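Local coordinates for protein DnaB intein (Synechocystis sp., PDB 1MI8) that is a DnaB mini-intein, probably excising itself from its replicative helicase precursor by protein splicing, in which asparagine side-chain cyclization is one step, at residues A[30-35]-A[45-50]; A[54-59]-A[70-75]; A[58-63]-A[127-132]. The protein carries 4 engineered substitutions. All coordinates share one frame; numbering follows the deposited sequence.

Contact 1. Residues A[30-35]-A[45-50]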
loop_
_atom_site.group_PDB
_atom_site.type_symbol
_atom_site.label_atom_id
_atom_site.label_comp_id
_atom_site.label_asym_id
_atom_site.label_seq_id
_atom_site.Cartn_x
_atom_site.Cartn_y
_atom_site.Cartn_z
ATOM N N PHE A 30 32.937 2.336 6.720
ATOM C CA PHE A 30 32.640 1.162 7.519
ATOM C C PHE A 30 31.868 0.260 6.582
ATOM O O PHE A 30 31.248 0.714 5.641
ATOM C CB PHE A 30 31.828 1.532 8.753
ATOM C CG PHE A 30 30.616 2.346 8.458
ATOM C CD1 PHE A 30 29.393 1.722 8.201
ATOM C CD2 PHE A 30 30.693 3.739 8.400
ATOM C CE1 PHE A 30 28.249 2.470 7.878
ATOM C CE2 PHE A 30 29.545 4.508 8.077
ATOM C CZ PHE A 30 28.318 3.855 7.812
ATOM N N GLU A 31 31.922 -1.030 6.813
ATOM C CA GLU A 31 31.216 -1.874 5.897
ATOM C C GLU A 31 29.773 -2.120 6.247
ATOM O O GLU A 31 29.413 -2.203 7.407
ATOM C CB GLU A 31 31.933 -3.202 5.776
ATOM C CG GLU A 31 32.520 -3.373 4.393
ATOM C CD GLU A 31 33.981 -3.566 4.465
ATOM O OE1 GLU A 31 34.388 -4.389 5.312
ATOM O OE2 GLU A 31 34.714 -2.907 3.687
ATOM N N ILE A 32 28.947 -2.226 5.225
ATOM C CA ILE A 32 27.544 -2.543 5.437
ATOM C C ILE A 32 27.255 -3.794 4.608
ATOM O O ILE A 32 28.174 -4.329 3.996
ATOM C CB ILE A 32 26.627 -1.344 5.066
ATOM C CG1 ILE A 32 26.914 -0.767 3.659
ATOM C CG2 ILE A 32 26.825 -0.257 6.118
ATOM C CD1 ILE A 32 26.649 -1.736 2.444
ATOM N N TRP A 33 26.036 -4.315 4.649
ATOM C CA TRP A 33 25.682 -5.480 3.817
ATOM C C TRP A 33 24.901 -5.004 2.568
ATOM O O TRP A 33 23.945 -4.245 2.694
ATOM C CB TRP A 33 24.842 -6.468 4.592
ATOM C CG TRP A 33 25.661 -7.298 5.510
ATOM C CD1 TRP A 33 25.599 -7.337 6.896
ATOM C CD2 TRP A 33 26.682 -8.231 5.133
ATOM N NE1 TRP A 33 26.516 -8.241 7.379
ATOM C CE2 TRP A 33 27.190 -8.803 6.325
ATOM C CE3 TRP A 33 27.221 -8.637 3.903
ATOM C CZ2 TRP A 33 28.198 -9.761 6.318
ATOM C CZ3 TRP A 33 28.226 -9.592 3.898
ATOM C CH2 TRP A 33 28.702 -10.144 5.097
ATOM N N ALA A 34 25.374 -5.391 1.371
ATOM C CA ALA A 34 24.715 -5.016 0.105
ATOM C C ALA A 34 24.469 -6.263 -0.717
ATOM O O ALA A 34 25.131 -7.271 -0.529
ATOM C CB ALA A 34 25.568 -4.059 -0.696
ATOM N N ILE A 35 23.493 -6.209 -1.602
ATOM C CA ILE A 35 23.239 -7.348 -2.456
ATOM C C ILE A 35 23.951 -7.025 -3.785
ATOM O O ILE A 35 23.973 -5.866 -4.223
ATOM C CB ILE A 35 21.693 -7.578 -2.743
ATOM C CG1 ILE A 35 21.529 -8.828 -3.589
ATOM C CG2 ILE A 35 21.063 -6.387 -3.488
ATOM C CD1 ILE A 35 20.165 -9.056 -4.195
ATOM N N ALA A 45 30.255 -4.268 1.915
ATOM C CA ALA A 45 30.615 -3.157 1.050
ATOM C C ALA A 45 30.818 -1.907 1.879
ATOM O O ALA A 45 30.142 -1.704 2.887
ATOM C CB ALA A 45 29.551 -2.925 -0.016
ATOM N N LYS A 46 31.750 -1.069 1.445
ATOM C CA LYS A 46 32.071 0.163 2.167
ATOM C C LYS A 46 31.096 1.297 1.959
ATOM O O LYS A 46 30.606 1.529 0.838
ATOM C CB LYS A 46 33.476 0.687 1.786
ATOM C CG LYS A 46 34.622 0.113 2.625
ATOM C CD LYS A 46 35.978 0.747 2.199
ATOM C CE LYS A 46 37.146 0.395 3.165
ATOM N NZ LYS A 46 37.273 -1.073 3.400
ATOM N N VAL A 47 30.853 2.027 3.044
ATOM C CA VAL A 47 29.943 3.168 3.018
ATOM C C VAL A 47 30.856 4.345 2.822
ATOM O O VAL A 47 31.779 4.522 3.607
ATOM C CB VAL A 47 29.208 3.338 4.365
ATOM C CG1 VAL A 47 28.508 4.718 4.433
ATOM C CG2 VAL A 47 28.222 2.180 4.556
ATOM N N SER A 48 30.607 5.149 1.793
ATOM C CA SER A 48 31.473 6.299 1.538
ATOM C C SER A 48 31.163 7.437 2.517
ATOM O O SER A 48 32.073 7.990 3.136
ATOM C CB SER A 48 31.294 6.768 0.092
ATOM O OG SER A 48 29.953 7.177 -0.104
ATOM N N ARG A 49 29.876 7.778 2.639
ATOM C CA ARG A 49 29.422 8.822 3.552
ATOM C C ARG A 49 27.923 8.690 3.896
ATOM O O ARG A 49 27.120 8.116 3.113
ATOM C CB ARG A 49 29.683 10.219 2.966
ATOM C CG ARG A 49 28.539 10.834 2.219
ATOM C CD ARG A 49 29.007 11.999 1.331
ATOM N NE ARG A 49 27.926 12.631 0.568
ATOM C CZ ARG A 49 27.219 13.676 0.983
ATOM N NH1 ARG A 49 27.478 14.234 2.172
ATOM N NH2 ARG A 49 26.239 14.158 0.210
ATOM N N VAL A 50 27.581 9.240 5.063
ATOM C CA VAL A 50 26.226 9.263 5.605
ATOM C C VAL A 50 25.803 10.715 5.694
ATOM O O VAL A 50 26.612 11.548 6.063
ATOM C CB VAL A 50 26.158 8.728 7.050
ATOM C CG1 VAL A 50 24.702 8.660 7.482
ATOM C CG2 VAL A 50 26.856 7.387 7.169
#
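F30 lays one face of its ring against V47, whose CB stands 3.8 Å from the ring centroid and 19° off the normal, a CH-pi contact. With chi1 at 52°, F30 CG sits between the backbone N and the carbonyl carbon, which swings the ring back over V47 although CB itself points away. V50 CG2 meets the ring edge, in plane, 3.9 Å from F30 CZ. The carbonyl of the same phenylalanine takes V47 N at 2.9 Å from F30 O. E31 and K46 form the non-hydrogen-bonded pair that follows, and on their face of the sheet K46 NZ reaches E31 OE2 at 3.2 Å, a salt bridge on the syn side of the oxygen, 24° out of the carboxylate plane. This is the antiparallel hairpin of strands 31-36 and 41-63, part of the all-beta intein splicing domain. I32 and A45 close the next, hydrogen-bonded pair, I32 N to A45 O at 2.7 Å and A45 N to I32 O at 2.9 Å. The I32 side chain lies on the face away from the salt bridge, at about a right angle to V47; CG2 of I32 presses tightly on CG2 of V47. A34 adds its CB, 4.2 Å from A45 CB.

Contact 2. Residues A[54-59]-A[70-75]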
loop_
_atom_site.group_PDB
_atom_site.type_symbol
_atom_site.label_atom_id
_atom_site.label_comp_id
_atom_site.label_asym_id
_atom_site.label_seq_id
_atom_site.Cartn_x
_atom_site.Cartn_y
_atom_site.Cartn_z
ATOM N N GLY A 54 17.294 16.417 4.959
ATOM C CA GLY A 54 16.229 17.326 5.331
ATOM C C GLY A 54 15.011 16.664 5.957
ATOM O O GLY A 54 15.070 15.520 6.409
ATOM N N LYS A 55 13.900 17.387 6.002
ATOM C CA LYS A 55 12.692 16.836 6.582
ATOM C C LYS A 55 11.753 16.381 5.468
ATOM O O LYS A 55 11.456 17.137 4.563
ATOM C CB LYS A 55 12.007 17.882 7.457
ATOM C CG LYS A 55 12.918 18.475 8.509
ATOM C CD LYS A 55 12.178 18.725 9.797
ATOM C CE LYS A 55 13.173 19.189 10.859
ATOM N NZ LYS A 55 12.782 18.764 12.211
ATOM N N LYS A 56 11.283 15.141 5.524
ATOM C CA LYS A 56 10.403 14.693 4.454
ATOM C C LYS A 56 9.357 13.769 4.962
ATOM O O LYS A 56 9.547 13.076 5.932
ATOM C CB LYS A 56 11.168 13.957 3.348
ATOM C CG LYS A 56 12.358 14.700 2.767
ATOM C CD LYS A 56 11.964 15.960 2.019
ATOM C CE LYS A 56 13.192 16.877 1.878
ATOM N NZ LYS A 56 14.369 16.090 1.358
ATOM N N LEU A 57 8.237 13.760 4.269
ATOM C CA LEU A 57 7.138 12.908 4.614
ATOM C C LEU A 57 7.636 11.465 4.480
ATOM O O LEU A 57 8.260 11.071 3.463
ATOM C CB LEU A 57 6.013 13.182 3.655
ATOM C CG LEU A 57 4.783 12.353 3.879
ATOM C CD1 LEU A 57 4.299 12.487 5.320
ATOM C CD2 LEU A 57 3.740 12.838 2.887
ATOM N N VAL A 58 7.296 10.661 5.468
ATOM C CA VAL A 58 7.757 9.303 5.491
ATOM C C VAL A 58 6.594 8.295 5.528
ATOM O O VAL A 58 5.492 8.628 5.989
ATOM C CB VAL A 58 8.757 9.284 6.666
ATOM C CG1 VAL A 58 8.256 8.577 7.878
ATOM C CG2 VAL A 58 10.076 8.895 6.140
ATOM N N TYR A 59 6.858 7.071 5.094
ATOM C CA TYR A 59 5.844 6.027 4.989
ATOM C C TYR A 59 6.346 4.734 5.577
ATOM O O TYR A 59 7.475 4.350 5.310
ATOM C CB TYR A 59 5.542 5.733 3.516
ATOM C CG TYR A 59 5.118 6.922 2.697
ATOM C CD1 TYR A 59 6.027 7.896 2.302
ATOM C CD2 TYR A 59 3.790 7.070 2.348
ATOM C CE1 TYR A 59 5.587 9.042 1.546
ATOM C CE2 TYR A 59 3.334 8.165 1.627
ATOM C CZ TYR A 59 4.224 9.151 1.224
ATOM O OH TYR A 59 3.695 10.194 0.520
ATOM N N LYS A 70 10.609 2.933 7.795
ATOM C CA LYS A 70 9.953 4.161 7.452
ATOM C C LYS A 70 10.822 4.792 6.379
ATOM O O LYS A 70 12.039 4.921 6.575
ATOM C CB LYS A 70 9.881 5.057 8.659
ATOM C CG LYS A 70 8.752 4.709 9.615
ATOM C CD LYS A 70 8.727 5.749 10.771
ATOM C CE LYS A 70 9.979 5.634 11.701
ATOM N NZ LYS A 70 9.976 6.854 12.633
ATOM N N ALA A 71 10.204 5.226 5.280
ATOM C CA ALA A 71 10.993 5.760 4.159
ATOM C C ALA A 71 10.225 6.759 3.251
ATOM O O ALA A 71 8.990 6.768 3.237
ATOM C CB ALA A 71 11.515 4.548 3.305
ATOM N N THR A 72 10.946 7.562 2.463
ATOM C CA THR A 72 10.274 8.523 1.547
ATOM C C THR A 72 9.586 7.804 0.397
ATOM O O THR A 72 9.921 6.650 0.064
ATOM C CB THR A 72 11.276 9.562 0.929
ATOM O OG1 THR A 72 12.405 8.880 0.350
ATOM C CG2 THR A 72 11.785 10.511 2.019
ATOM N N ALA A 73 8.617 8.488 -0.191
ATOM C CA ALA A 73 7.830 7.959 -1.281
ATOM C C ALA A 73 8.700 7.541 -2.444
ATOM O O ALA A 73 8.313 6.679 -3.236
ATOM C CB ALA A 73 6.795 9.009 -1.788
ATOM N N ASN A 74 9.856 8.156 -2.554
ATOM C CA ASN A 74 10.695 7.841 -3.667
ATOM C C ASN A 74 11.856 6.874 -3.342
ATOM O O ASN A 74 12.639 6.549 -4.238
ATOM C CB ASN A 74 11.215 9.146 -4.274
ATOM C CG ASN A 74 12.147 9.865 -3.352
ATOM O OD1 ASN A 74 11.781 9.942 -2.076
ATOM N ND2 ASN A 74 13.206 10.356 -3.778
ATOM N N HIS A 75 11.972 6.398 -2.101
ATOM C CA HIS A 75 13.065 5.474 -1.804
ATOM C C HIS A 75 12.768 4.121 -2.461
ATOM O O HIS A 75 11.652 3.605 -2.362
ATOM C CB HIS A 75 13.246 5.264 -0.299
ATOM C CG HIS A 75 14.623 4.802 0.069
ATOM N ND1 HIS A 75 15.664 5.676 0.285
ATOM C CD2 HIS A 75 15.155 3.559 0.174
ATOM C CE1 HIS A 75 16.779 5.001 0.506
ATOM N NE2 HIS A 75 16.498 3.711 0.446
HETATM O O HOH W 1 7.967 11.267 0.749
#
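The Y59 ring presents its edge to segment 70-75: A71 O lies in the ring plane, 3.3 Å from Y59 CD1, and a bridging water is also in plane at the edge. No atom of 70-75 stacks squarely over a face; A73 N approaches obliquely, and A73 CB touches Y59 CE1 at 3.5 Å. A chi1 of -56° sets CG opposite the carbonyl carbon and turns the ring toward A73. Behind it the backbones form one hydrogen-bonded antiparallel pair, Y59 N to A71 O at 2.8 Å and A71 N to Y59 O at 2.9 Å. Beyond A71 the direct backbone pairing ends, and the water links the chains, donating to L57 O at 2.7 Å and accepting from A73 N at 3.0 Å. V58 CG2 rests on the A71 carbonyl carbon, and K56 CB on T72 CG2 at 3.7 Å. T72 to H75 is a type I turn, and its sequence fits the TxxH motif of intein block B, associated in relatives with activation of the N-terminal splice junction. Strand 41-63 is flanked here by strand 68-71 and strand 120-140; K70 NZ makes salt bridges to E134 of the latter and to D7, while A71 packs on I4 of strand 4-5.

Contact 3. Residues A[58-63]-A[127-132]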
loop_
_atom_site.group_PDB
_atom_site.type_symbol
_atom_site.label_atom_id
_atom_site.label_comp_id
_atom_site.label_asym_id
_atom_site.label_seq_id
_atom_site.Cartn_x
_atom_site.Cartn_y
_atom_site.Cartn_z
ATOM N N VAL A 58 7.296 10.661 5.468
ATOM C CA VAL A 58 7.757 9.303 5.491
ATOM C C VAL A 58 6.594 8.295 5.528
ATOM O O VAL A 58 5.492 8.628 5.989
ATOM C CB VAL A 58 8.757 9.284 6.666
ATOM C CG1 VAL A 58 8.256 8.577 7.878
ATOM C CG2 VAL A 58 10.076 8.895 6.140
ATOM N N TYR A 59 6.858 7.071 5.094
ATOM C CA TYR A 59 5.844 6.027 4.989
ATOM C C TYR A 59 6.346 4.734 5.577
ATOM O O TYR A 59 7.475 4.350 5.310
ATOM C CB TYR A 59 5.542 5.733 3.516
ATOM C CG TYR A 59 5.118 6.922 2.697
ATOM C CD1 TYR A 59 6.027 7.896 2.302
ATOM C CD2 TYR A 59 3.790 7.070 2.348
ATOM C CE1 TYR A 59 5.587 9.042 1.546
ATOM C CE2 TYR A 59 3.334 8.165 1.627
ATOM C CZ TYR A 59 4.224 9.151 1.224
ATOM O OH TYR A 59 3.695 10.194 0.520
ATOM N N ILE A 60 5.498 4.050 6.343
ATOM C CA ILE A 60 5.847 2.753 6.934
ATOM C C ILE A 60 5.580 1.629 5.966
ATOM O O ILE A 60 4.431 1.438 5.531
ATOM C CB ILE A 60 4.971 2.400 8.141
ATOM C CG1 ILE A 60 5.192 3.400 9.265
ATOM C CG2 ILE A 60 5.245 0.979 8.556
ATOM C CD1 ILE A 60 4.165 3.244 10.454
ATOM N N LEU A 61 6.613 0.864 5.638
ATOM C CA LEU A 61 6.451 -0.304 4.756
ATOM C C LEU A 61 6.628 -1.508 5.695
ATOM O O LEU A 61 7.589 -1.546 6.472
ATOM C CB LEU A 61 7.540 -0.302 3.672
ATOM C CG LEU A 61 7.824 -1.574 2.862
ATOM C CD1 LEU A 61 8.770 -1.242 1.706
ATOM C CD2 LEU A 61 8.529 -2.635 3.764
ATOM N N LYS A 62 5.726 -2.470 5.639
ATOM C CA LYS A 62 5.861 -3.646 6.482
ATOM C C LYS A 62 5.715 -4.940 5.669
ATOM O O LYS A 62 4.851 -5.025 4.750
ATOM C CB LYS A 62 4.808 -3.604 7.626
ATOM C CG LYS A 62 4.867 -4.762 8.604
ATOM C CD LYS A 62 3.776 -4.534 9.676
ATOM C CE LYS A 62 3.411 -5.807 10.429
ATOM N NZ LYS A 62 2.433 -5.452 11.546
ATOM N N THR A 63 6.555 -5.922 5.984
ATOM C CA THR A 63 6.525 -7.203 5.265
ATOM C C THR A 63 5.830 -8.280 6.063
ATOM O O THR A 63 5.595 -8.120 7.282
ATOM C CB THR A 63 7.939 -7.727 4.839
ATOM O OG1 THR A 63 8.714 -8.101 5.988
ATOM C CG2 THR A 63 8.693 -6.658 4.059
ATOM N N SER A 127 1.902 -4.074 4.383
ATOM C CA SER A 127 1.467 -2.720 4.723
ATOM C C SER A 127 2.343 -1.599 4.177
ATOM O O SER A 127 3.572 -1.697 4.152
ATOM C CB SER A 127 1.333 -2.545 6.264
ATOM O OG SER A 127 0.574 -1.363 6.505
ATOM N N ILE A 128 1.680 -0.530 3.740
ATOM C CA ILE A 128 2.324 0.662 3.226
ATOM C C ILE A 128 1.402 1.758 3.699
ATOM O O ILE A 128 0.218 1.834 3.263
ATOM C CB ILE A 128 2.369 0.713 1.687
ATOM C CG1 ILE A 128 2.838 -0.623 1.084
ATOM C CG2 ILE A 128 3.397 1.781 1.245
ATOM C CD1 ILE A 128 2.608 -0.662 -0.463
ATOM N N THR A 129 1.887 2.573 4.624
ATOM C CA THR A 129 1.040 3.637 5.135
ATOM C C THR A 129 1.816 4.937 5.430
ATOM O O THR A 129 2.899 4.903 5.995
ATOM C CB THR A 129 0.318 3.203 6.407
ATOM O OG1 THR A 129 1.133 3.515 7.511
ATOM C CG2 THR A 129 0.049 1.713 6.427
ATOM N N GLU A 130 1.282 6.066 4.983
ATOM C CA GLU A 130 1.914 7.356 5.209
ATOM C C GLU A 130 1.891 7.616 6.738
ATOM O O GLU A 130 0.898 7.300 7.389
ATOM C CB GLU A 130 1.107 8.423 4.474
ATOM C CG GLU A 130 1.679 9.854 4.544
ATOM C CD GLU A 130 0.627 10.876 4.156
ATOM O OE1 GLU A 130 0.135 11.567 5.074
ATOM O OE2 GLU A 130 0.287 10.951 2.955
ATOM N N THR A 131 2.981 8.131 7.321
ATOM C CA THR A 131 2.976 8.385 8.758
ATOM C C THR A 131 3.203 9.810 9.181
ATOM O O THR A 131 2.481 10.299 10.017
ATOM C CB THR A 131 4.029 7.596 9.552
ATOM O OG1 THR A 131 5.309 7.700 8.903
ATOM C CG2 THR A 131 3.602 6.195 9.743
ATOM N N GLY A 132 4.217 10.477 8.652
ATOM C CA GLY A 132 4.449 11.844 9.084
ATOM C C GLY A 132 5.733 12.370 8.529
ATOM O O GLY A 132 6.426 11.660 7.804
#
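Strands 41-63 and 120-140, two long strands of the intein sheet, pair antiparallel through a classic beta bulge, in which V58 stands opposite two residues, T131 and G132. V58 N donates to G132 O at 2.7 Å, while V58 O receives T131 N at 2.9 Å, nearly straight (170°) and in the carbonyl plane. T131 OG1 adds a second bond to V58 O at 3.1 Å from above that plane, not on a lone pair; chi1 of 48° places this hydroxyl between its own backbone N and carbonyl carbon, next to V58 CG1. G132 N gives V58 O only a weak third bond. After the register shift the pairing is regular: I60 and T129 exchange two hydrogen bonds, I60 N to T129 O at 2.8 Å, and K62 and S127 do the same, K62 N to S127 O at 2.7 Å. On one face E130 runs obliquely past the Y59 ring, CB 3.6 Å from Y59 CE2, and its extended chain carries the carboxylate onward, ring and carboxylate planes 84° apart. On the other, K62 CB lies 3.9 Å from S127 CB. S127, I128 and T129 also pair antiparallel with a strand of the second subunit, continuing the sheet across the interface. The bulge is thus closed at both N and O of V58, the hydroxyl adding a less well directed bond, while E130 OE2 carries charge into the interface through a salt bridge with R64 of the second subunit.

The three contacts are strung along strand 41-63, which pairs in turn with strands 31-36, 68-71 and 120-140. Contact 1 lies apart, its centre 21 Å from that of contact 2 and 25 Å from that of contact 3; contacts 1 and 3 sit on opposite sides of the chain's centre, with nearest atoms about 14 Å apart. Contacts 2 and 3, centres 9 Å apart, share V58 and Y59 and touch directly: L57 CD1 meets G132 O at 3.4 Å, and K70 CG meets I60 CG1 at 3.8 Å. The strand thus connects the TxxH turn of contact 2, probably part of the splicing centre, with the subunit interface beside contact 3.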